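Local coordinates for protein protease (Penicillium cyclopium, PDB 5Z6O) that hydrolyses peptide bonds in protein substrates as a subtilisin-like serine protease of the peptidase S8 family, related to proteinase K, at residues W117-K120 / D121-R125; G246-T249 / S250-C253; A238-L241 / M242-G246; A50-G53 / G54-W58. One frame throughout, in Å; residues are numbered along the deposited sequence.

Contact 1: W117-K120 / D121-R125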
loop_
_atom_site.group_PDB
_atom_site.type_symbol
_atom_site.label_atom_id
_atom_site.label_comp_id
_atom_site.label_asym_id
_atom_site.label_seq_id
_atom_site.Cartn_x
_atom_site.Cartn_y
_atom_site.Cartn_z
ATOM N N TRP A 117 14.964 5.937 -8.613
ATOM C CA TRP A 117 14.322 6.994 -9.396
ATOM C C TRP A 117 13.294 7.738 -8.560
ATOM O O TRP A 117 13.225 8.982 -8.582
ATOM C CB TRP A 117 13.663 6.407 -10.642
ATOM C CG TRP A 117 12.984 7.451 -11.458
ATOM C CD1 TRP A 117 13.502 8.126 -12.532
ATOM C CD2 TRP A 117 11.659 7.980 -11.246
ATOM N NE1 TRP A 117 12.578 9.053 -12.997
ATOM C CE2 TRP A 117 11.440 8.980 -12.228
ATOM C CE3 TRP A 117 10.645 7.708 -10.329
ATOM C CZ2 TRP A 117 10.247 9.703 -12.306
ATOM C CZ3 TRP A 117 9.440 8.428 -10.416
ATOM C CH2 TRP A 117 9.261 9.414 -11.394
ATOM N N ALA A 118 12.492 6.991 -7.797
ATOM C CA ALA A 118 11.423 7.629 -7.031
ATOM C C ALA A 118 11.979 8.542 -5.942
ATOM O O ALA A 118 11.416 9.617 -5.661
ATOM C CB ALA A 118 10.515 6.549 -6.451
ATOM N N VAL A 119 13.053 8.115 -5.275
ATOM C CA VAL A 119 13.640 8.971 -4.235
ATOM C C VAL A 119 14.118 10.291 -4.850
ATOM O O VAL A 119 13.873 11.381 -4.303
ATOM C CB VAL A 119 14.794 8.241 -3.519
ATOM C CG1 VAL A 119 15.634 9.266 -2.734
ATOM C CG2 VAL A 119 14.258 7.125 -2.570
ATOM N N LYS A 120 14.799 10.208 -5.998
ATOM C CA LYS A 120 15.241 11.429 -6.685
ATOM C C LYS A 120 14.066 12.322 -7.037
ATOM O O LYS A 120 14.114 13.546 -6.854
ATOM C CB LYS A 120 16.004 11.078 -7.961
ATOM C CG LYS A 120 17.473 10.786 -7.739
ATOM C CD LYS A 120 18.209 10.683 -9.070
ATOM C CE LYS A 120 19.681 10.385 -8.847
ATOM N NZ LYS A 120 19.854 9.091 -8.132
ATOM N N ASP A 121 13.000 11.726 -7.577
ATOM C CA ASP A 121 11.825 12.504 -7.950
ATOM C C ASP A 121 11.187 13.175 -6.741
ATOM O O ASP A 121 10.736 14.323 -6.816
ATOM C CB ASP A 121 10.813 11.603 -8.656
ATOM C CG ASP A 121 9.648 12.382 -9.215
ATOM O OD1 ASP A 121 9.822 13.041 -10.264
ATOM O OD2 ASP A 121 8.566 12.337 -8.601
ATOM N N SER A 122 11.137 12.477 -5.609
ATOM C CA SER A 122 10.518 13.074 -4.439
ATOM C C SER A 122 11.328 14.267 -3.945
ATOM O O SER A 122 10.749 15.262 -3.511
ATOM C CB SER A 122 10.353 12.025 -3.342
ATOM O OG SER A 122 11.597 11.616 -2.828
ATOM N N LYS A 123 12.664 14.192 -4.014
ATOM C CA LYS A 123 13.475 15.372 -3.696
ATOM C C LYS A 123 13.182 16.514 -4.674
ATOM O O LYS A 123 12.918 17.648 -4.257
ATOM C CB LYS A 123 14.974 15.021 -3.698
ATOM C CG LYS A 123 15.367 14.098 -2.558
ATOM C CD LYS A 123 16.878 13.996 -2.401
ATOM C CE LYS A 123 17.267 12.991 -1.309
ATOM N NZ LYS A 123 16.499 13.215 -0.024
ATOM N N SER A 124 13.167 16.220 -5.979
ATOM C CA SER A 124 12.944 17.268 -6.968
ATOM C C SER A 124 11.597 17.956 -6.783
ATOM O O SER A 124 11.484 19.159 -7.029
ATOM C CB SER A 124 13.055 16.685 -8.375
ATOM O OG SER A 124 14.331 16.103 -8.568
ATOM N N ARG A 125 10.566 17.215 -6.346
ATOM C CA ARG A 125 9.229 17.757 -6.095
ATOM C C ARG A 125 9.120 18.531 -4.788
ATOM O O ARG A 125 8.065 19.113 -4.524
ATOM C CB ARG A 125 8.180 16.642 -6.030
ATOM C CG ARG A 125 7.812 15.993 -7.318
ATOM C CD ARG A 125 6.713 14.962 -7.050
ATOM N NE ARG A 125 6.586 14.104 -8.204
ATOM C CZ ARG A 125 5.538 14.096 -9.005
ATOM N NH1 ARG A 125 4.505 14.881 -8.734
ATOM N NH2 ARG A 125 5.522 13.296 -10.060
#

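Contact 2: G246-T249 / S250-C253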
loop_
_atom_site.group_PDB
_atom_site.type_symbol
_atom_site.label_atom_id
_atom_site.label_comp_id
_atom_site.label_asym_id
_atom_site.label_seq_id
_atom_site.Cartn_x
_atom_site.Cartn_y
_atom_site.Cartn_z
ATOM N N GLY A 246 -0.479 15.950 9.627
ATOM C CA GLY A 246 0.862 16.441 9.388
ATOM C C GLY A 246 1.961 15.516 9.870
ATOM O O GLY A 246 3.097 15.966 10.051
ATOM N N THR A 247 1.665 14.244 10.122
ATOM C CA THR A 247 2.741 13.342 10.521
ATOM C C THR A 247 3.750 13.204 9.377
ATOM O O THR A 247 3.419 13.330 8.204
ATOM C CB THR A 247 2.177 11.972 10.955
ATOM O OG1 THR A 247 3.259 11.081 11.280
ATOM C CG2 THR A 247 1.378 11.322 9.879
ATOM N N THR A 248 5.010 13.021 9.729
ATOM C CA THR A 248 6.050 12.916 8.708
ATOM C C THR A 248 6.306 11.446 8.346
ATOM O O THR A 248 5.938 10.519 9.078
ATOM C CB THR A 248 7.349 13.551 9.204
ATOM O OG1 THR A 248 7.649 12.999 10.493
ATOM C CG2 THR A 248 7.187 15.069 9.316
ATOM N N THR A 249 6.971 11.246 7.200
ATOM C CA THR A 249 7.258 9.891 6.723
ATOM C C THR A 249 7.942 9.019 7.781
ATOM O O THR A 249 7.617 7.839 7.921
ATOM C CB THR A 249 8.135 9.937 5.471
ATOM O OG1 THR A 249 9.364 10.618 5.757
ATOM C CG2 THR A 249 7.458 10.625 4.328
ATOM N N SER A 250 8.893 9.575 8.543
ATOM C CA SER A 250 9.632 8.753 9.504
ATOM C C SER A 250 8.773 8.286 10.674
ATOM O O SER A 250 9.091 7.256 11.273
ATOM C CB SER A 250 10.874 9.514 10.020
ATOM O OG SER A 250 10.530 10.792 10.552
ATOM N N SER A 251 7.668 8.970 10.982
ATOM C CA SER A 251 6.815 8.629 12.121
ATOM C C SER A 251 5.507 7.946 11.716
ATOM O O SER A 251 4.699 7.585 12.595
ATOM C CB SER A 251 6.507 9.900 12.941
ATOM O OG SER A 251 7.683 10.347 13.643
ATOM N N ALA A 252 5.260 7.797 10.407
ATOM C CA ALA A 252 3.932 7.391 9.961
ATOM C C ALA A 252 3.649 5.932 10.313
ATOM O O ALA A 252 2.521 5.586 10.684
ATOM C CB ALA A 252 3.802 7.655 8.463
ATOM N N CYS A 253 4.650 5.040 10.214
ATOM C CA CYS A 253 4.337 3.654 10.566
ATOM C C CYS A 253 3.990 3.567 12.039
ATOM O O CYS A 253 3.010 2.910 12.426
ATOM C CB CYS A 253 5.519 2.732 10.214
ATOM S SG CYS A 253 5.131 0.961 10.314
HETATM O O HOH W 1 7.388 5.282 9.020
HETATM O O HOH W 2 10.566 12.381 7.775
#

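Contact 3: A238-L241 / M242-G246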
loop_
_atom_site.group_PDB
_atom_site.type_symbol
_atom_site.label_atom_id
_atom_site.label_comp_id
_atom_site.label_asym_id
_atom_site.label_seq_id
_atom_site.Cartn_x
_atom_site.Cartn_y
_atom_site.Cartn_z
ATOM N N ALA A 238 -1.375 6.139 5.208
ATOM C CA ALA A 238 -0.283 7.042 5.529
ATOM C C ALA A 238 -0.458 8.368 4.825
ATOM O O ALA A 238 -0.258 9.422 5.427
ATOM C CB ALA A 238 1.067 6.425 5.150
ATOM N N ALA A 239 -0.832 8.338 3.539
ATOM C CA ALA A 239 -1.023 9.606 2.830
ATOM C C ALA A 239 -2.146 10.413 3.477
ATOM O O ALA A 239 -2.027 11.628 3.687
ATOM C CB ALA A 239 -1.304 9.324 1.342
ATOM N N TYR A 240 -3.234 9.731 3.839
ATOM C CA TYR A 240 -4.341 10.349 4.555
ATOM C C TYR A 240 -3.875 11.026 5.850
ATOM O O TYR A 240 -4.229 12.180 6.132
ATOM C CB TYR A 240 -5.354 9.257 4.826
ATOM C CG TYR A 240 -6.513 9.656 5.676
ATOM C CD1 TYR A 240 -7.556 10.412 5.147
ATOM C CD2 TYR A 240 -6.566 9.279 6.997
ATOM C CE1 TYR A 240 -8.639 10.786 5.945
ATOM C CE2 TYR A 240 -7.678 9.607 7.812
ATOM C CZ TYR A 240 -8.676 10.367 7.272
ATOM O OH TYR A 240 -9.725 10.683 8.082
ATOM N N LEU A 241 -3.085 10.314 6.669
ATOM C CA LEU A 241 -2.696 10.884 7.953
ATOM C C LEU A 241 -1.696 12.013 7.770
ATOM O O LEU A 241 -1.683 12.959 8.567
ATOM C CB LEU A 241 -2.108 9.796 8.861
ATOM C CG LEU A 241 -3.161 8.796 9.337
ATOM C CD1 LEU A 241 -2.499 7.632 10.091
ATOM C CD2 LEU A 241 -4.155 9.502 10.246
ATOM N N MET A 242 -0.838 11.925 6.753
ATOM C CA MET A 242 0.080 13.022 6.476
ATOM C C MET A 242 -0.679 14.294 6.157
ATOM O O MET A 242 -0.334 15.368 6.657
ATOM C CB MET A 242 1.009 12.679 5.298
ATOM C CG MET A 242 2.063 11.660 5.673
ATOM S SD MET A 242 2.966 11.163 4.145
ATOM C CE MET A 242 4.101 10.017 4.917
ATOM N N ALA A 243 -1.702 14.197 5.301
ATOM C CA ALA A 243 -2.413 15.413 4.920
ATOM C C ALA A 243 -3.337 15.881 6.035
ATOM O O ALA A 243 -3.607 17.078 6.131
ATOM C CB ALA A 243 -3.208 15.196 3.630
ATOM N N LEU A 244 -3.799 14.965 6.896
ATOM C CA LEU A 244 -4.730 15.315 7.976
ATOM C C LEU A 244 -4.007 15.856 9.210
ATOM O O LEU A 244 -4.317 16.945 9.700
ATOM C CB LEU A 244 -5.570 14.092 8.347
ATOM C CG LEU A 244 -6.503 14.252 9.560
ATOM C CD1 LEU A 244 -7.590 15.249 9.218
ATOM C CD2 LEU A 244 -7.113 12.915 9.978
ATOM N N GLU A 245 -3.069 15.092 9.750
ATOM C CA GLU A 245 -2.396 15.405 11.020
ATOM C C GLU A 245 -1.016 16.007 10.831
ATOM O O GLU A 245 -0.411 16.470 11.806
ATOM C CB GLU A 245 -2.222 14.136 11.864
ATOM C CG GLU A 245 -3.497 13.394 12.157
ATOM C CD GLU A 245 -3.270 12.146 12.998
ATOM O OE1 GLU A 245 -2.111 11.703 13.147
ATOM O OE2 GLU A 245 -4.264 11.593 13.487
ATOM N N GLY A 246 -0.479 15.950 9.627
ATOM C CA GLY A 246 0.862 16.441 9.388
ATOM C C GLY A 246 1.961 15.516 9.870
ATOM O O GLY A 246 3.097 15.966 10.051
#

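Contact 4: A50-G53 / G54-W58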
loop_
_atom_site.group_PDB
_atom_site.type_symbol
_atom_site.label_atom_id
_atom_site.label_comp_id
_atom_site.label_asym_id
_atom_site.label_seq_id
_atom_site.Cartn_x
_atom_site.Cartn_y
_atom_site.Cartn_z
ATOM N N ALA A 50 -10.628 5.578 -15.226
ATOM C CA ALA A 50 -11.498 6.594 -14.643
ATOM C C ALA A 50 -11.306 6.735 -13.135
ATOM O O ALA A 50 -11.522 7.818 -12.584
ATOM C CB ALA A 50 -12.957 6.283 -14.955
ATOM N N ASP A 51 -10.892 5.662 -12.449
ATOM C CA ASP A 51 -10.790 5.709 -11.000
ATOM C C ASP A 51 -9.726 6.677 -10.517
ATOM O O ASP A 51 -9.779 7.096 -9.360
ATOM C CB ASP A 51 -10.476 4.306 -10.441
ATOM C CG ASP A 51 -10.937 4.142 -9.003
ATOM O OD1 ASP A 51 -12.040 4.604 -8.689
ATOM O OD2 ASP A 51 -10.217 3.539 -8.182
ATOM N N PHE A 52 -8.733 7.020 -11.345
ATOM C CA PHE A 52 -7.730 7.987 -10.906
ATOM C C PHE A 52 -8.093 9.433 -11.203
ATOM O O PHE A 52 -7.490 10.344 -10.609
ATOM C CB PHE A 52 -6.368 7.644 -11.548
ATOM C CG PHE A 52 -5.919 6.250 -11.202
ATOM C CD1 PHE A 52 -5.579 5.925 -9.888
ATOM C CD2 PHE A 52 -5.889 5.272 -12.158
ATOM C CE1 PHE A 52 -5.187 4.626 -9.546
ATOM C CE2 PHE A 52 -5.501 3.941 -11.832
ATOM C CZ PHE A 52 -5.146 3.632 -10.527
ATOM N N GLY A 53 -9.052 9.670 -12.096
ATOM C CA GLY A 53 -9.531 11.039 -12.300
ATOM C C GLY A 53 -8.447 12.038 -12.618
ATOM O O GLY A 53 -8.483 13.169 -12.111
ATOM N N GLY A 54 -7.457 11.640 -13.429
ATOM C CA GLY A 54 -6.383 12.542 -13.772
ATOM C C GLY A 54 -5.293 12.711 -12.734
ATOM O O GLY A 54 -4.343 13.451 -12.986
ATOM N N ARG A 55 -5.379 12.040 -11.579
ATOM C CA ARG A 55 -4.391 12.225 -10.531
ATOM C C ARG A 55 -3.203 11.272 -10.658
ATOM O O ARG A 55 -2.235 11.398 -9.889
ATOM C CB ARG A 55 -5.045 12.033 -9.164
ATOM C CG ARG A 55 -6.118 13.062 -8.870
ATOM C CD ARG A 55 -6.839 12.795 -7.564
ATOM N NE ARG A 55 -7.743 11.672 -7.709
ATOM C CZ ARG A 55 -7.539 10.495 -7.138
ATOM N NH1 ARG A 55 -8.438 9.533 -7.294
ATOM N NH2 ARG A 55 -6.479 10.320 -6.334
ATOM N N ALA A 56 -3.236 10.348 -11.603
ATOM C CA ALA A 56 -2.143 9.407 -11.805
ATOM C C ALA A 56 -1.268 9.880 -12.948
ATOM O O ALA A 56 -1.770 10.249 -14.015
ATOM C CB ALA A 56 -2.684 8.001 -12.128
ATOM N N GLU A 57 0.041 9.831 -12.746
ATOM C CA GLU A 57 0.957 10.203 -13.809
ATOM C C GLU A 57 2.029 9.132 -13.933
ATOM O O GLU A 57 2.260 8.359 -12.997
ATOM C CB GLU A 57 1.583 11.590 -13.542
ATOM C CG GLU A 57 2.614 11.611 -12.465
ATOM C CD GLU A 57 3.040 13.039 -12.057
ATOM O OE1 GLU A 57 2.162 13.907 -11.856
ATOM O OE2 GLU A 57 4.262 13.285 -11.931
ATOM N N TRP A 58 2.648 9.051 -15.116
ATOM C CA TRP A 58 3.673 8.043 -15.367
ATOM C C TRP A 58 5.024 8.563 -14.902
ATOM O O TRP A 58 5.440 9.634 -15.329
ATOM C CB TRP A 58 3.744 7.700 -16.859
ATOM C CG TRP A 58 4.540 6.478 -17.088
ATOM C CD1 TRP A 58 5.878 6.397 -17.394
ATOM C CD2 TRP A 58 4.058 5.138 -17.025
ATOM N NE1 TRP A 58 6.250 5.073 -17.516
ATOM C CE2 TRP A 58 5.152 4.286 -17.279
ATOM C CE3 TRP A 58 2.818 4.572 -16.741
ATOM C CZ2 TRP A 58 5.024 2.905 -17.271
ATOM C CZ3 TRP A 58 2.684 3.209 -16.758
ATOM C CH2 TRP A 58 3.781 2.382 -17.007
#

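Contact 1: W117-K120 / D121-R125
W117 and D121, one helical turn apart, make the main side-chain contact. Both side chains leave the backbone alike, each with CG anti to its own N, and run side by side in the same direction. The D121 methylene therefore sits over one face of the indole: its CB is 4.0 Å from the centroid of the six-membered ring, a CH-pi contact offset toward the rim. The carboxylate continues nearly parallel to the ring (planes 10° apart) above its rim, with D121 CG 3.7 Å from W117 CH2. At its far end the carboxylate is gripped by R125, whose NE reaches the syn side of D121 OD2 at 2.7 Å with an N-H...O angle of 174°; Y39 OH of strand 37-42 bonds to the same oxygen. An asparagine in place of D121 would probably cost R125 NE its charged partner and weaken the hold on the guanidinium's rotation.

The tight, buried part is the turn of A118, V119 and S122. A118 and S122 face M133 and S131, and V119 O accepts twice from one face of its plane, from K123 N at 3.1 Å and, in the conformer described, from S122 OG at 2.7 Å. K120 and S124 make the solvent side, where the main tie is the backbone bond from S124 N to K120 O at 3.0 Å, and the K120 chain leads away from the next turn. The helix, packed against parallel strands 37-42 and 93-98, belongs to the alpha/beta layering of the subtilisin fold.

Contact 2: G246-T249 / S250-C253
With chi1 at 59° in T249 and 54° in S250, each hydroxyl is held between the N and the carbonyl carbon of its own residue, and T249 OG1 and S250 OG come to share one water. That water lies 2.9 Å from T249 OG1 and 3.2 Å from S250 OG, bridging two neighbouring residues. This is the N-terminal first turn of helix 249-259, joined by a short loop to helix 227-245: after that helix G246 leaves helical geometry with positive phi, and T247 and T248 are extended before the chain coils again.

The opening turn is drawn together by S251 N, which bonds to T248 O at 3.0 Å. This donor stands well above the carbonyl plane, and the N-H...O angle of 145° confirms a bent bond. The next link, A252 N to T249 O, is straighter but weak at 3.4 Å. Side chains add loose contacts at the surface: T247 OG1 approaches S251 CB to 3.8 Å, and T248 OG1 lies beside the hydroxyl of S250.

Inward, T249 and A252 pack on F158 of strand 157-162, while T249 also touches M242 of the preceding helix. C253 ties this helix to C182 by a disulfide. A second water spans the end of the turn, donating to T249 O at 2.8 Å and accepting from C253 N at 3.0 Å.

Contact 3: A238-L241 / M242-G246
Apolar contact joins Y240 to L244, one turn apart on helix 227-245. Both have CG anti to the backbone N (chi1 174° in each), so the side chains run alongside each other and the L244 methyl CD2 meets the phenol obliquely, 4.0 Å from Y240 CE2. L241 and E245 also run alongside each other, though with CG anti to the carbonyl carbon: L241 CD2 lies 3.9 Å from E245 OE2, the carboxylate passing beside a methyl group. M242 CG lies 3.2 Å from A238 O, and the chain then reaches F158.

This is the closing part of the long helix of the subtilisin fold whose first turn holds S228, the charge-relay serine; its side chains here touch helix 249-259, strand 26-29 and strand 157-162.

Regular i to i+4 alpha-helical hydrogen bonds make up the backbone, M242 N to A238 O at 2.9 Å and A243 N to A239 O at 3.1 Å. The series runs on to E245 N on L241 O at 2.8 Å, where G246 N adds a second, weak bond to L241 O at 3.4 Å.

Polar side-chain ends find their partners beyond these residues. Y240 OH bonds to D29 N, and E245 OE2 forms a salt bridge with R255 NH1.

Contact 4: A50-G53 / G54-W58
F52 O receives R55 N at 2.9 Å, the hydrogen bond that closes a type I' beta turn from F52 to R55. Its N-H...O angle is 162°, although the donor stands above the carbonyl plane. G53 and G54 occupy the two corners, both with positive phi; at G54 a beta carbon would run into G53 O, so the turn calls for glycine there.

The R55 side chain then folds back over the same carbonyl. Its bend at chi3 (-74°) lays the guanidinium with one face toward F52 O, which lies 3.5 Å from R55 CZ. R55 NE is also near that oxygen, but the angle is too poor for a bond. The group's N-H donors are used elsewhere: R55 NH1 bonds to A82 O and S84 OG, and NH2 to A92 O. A leucine at R55 would probably leave A82 O, S84 OG and A92 O without these donors and untie the turn from those segments.

On the inner side the contact is apolar. A56 CB rests 3.7 Å from F52 CB, meeting the phenyl ring obliquely, and F52 goes on to pack against T75 and A78 of helix 73-82.

The turn delivers the chain into edge strand 56-61 of the parallel sheet. A charged group spent on neutral carbonyls and a hydroxyl implies that R55 works here as a multiple hydrogen-bond donor, stitching the turn to the segments around it.

Overall arrangement
All four contacts are local and partly buried, yet their chemistry differs. Contacts 2 and 3 share G246 and belong to consecutive helices; their centres are 8 Å apart. Contact 3 is the more buried, with five of nine touching residues in the interior against two of six in contact 2. It is mainly apolar with regular alpha-helical bonds, whereas contact 2, at a helix start, relies on bent or weak bonds and water. Contacts 1 and 4 border the half of the sheet that ends in strand 56-61, one on a flanking helix and one at the entry to that strand. R125 and E57 pair between them, though the modelled distance is doubtfully short. Contacts 2 and 4 are farthest apart, their centres about 25 Å from each other.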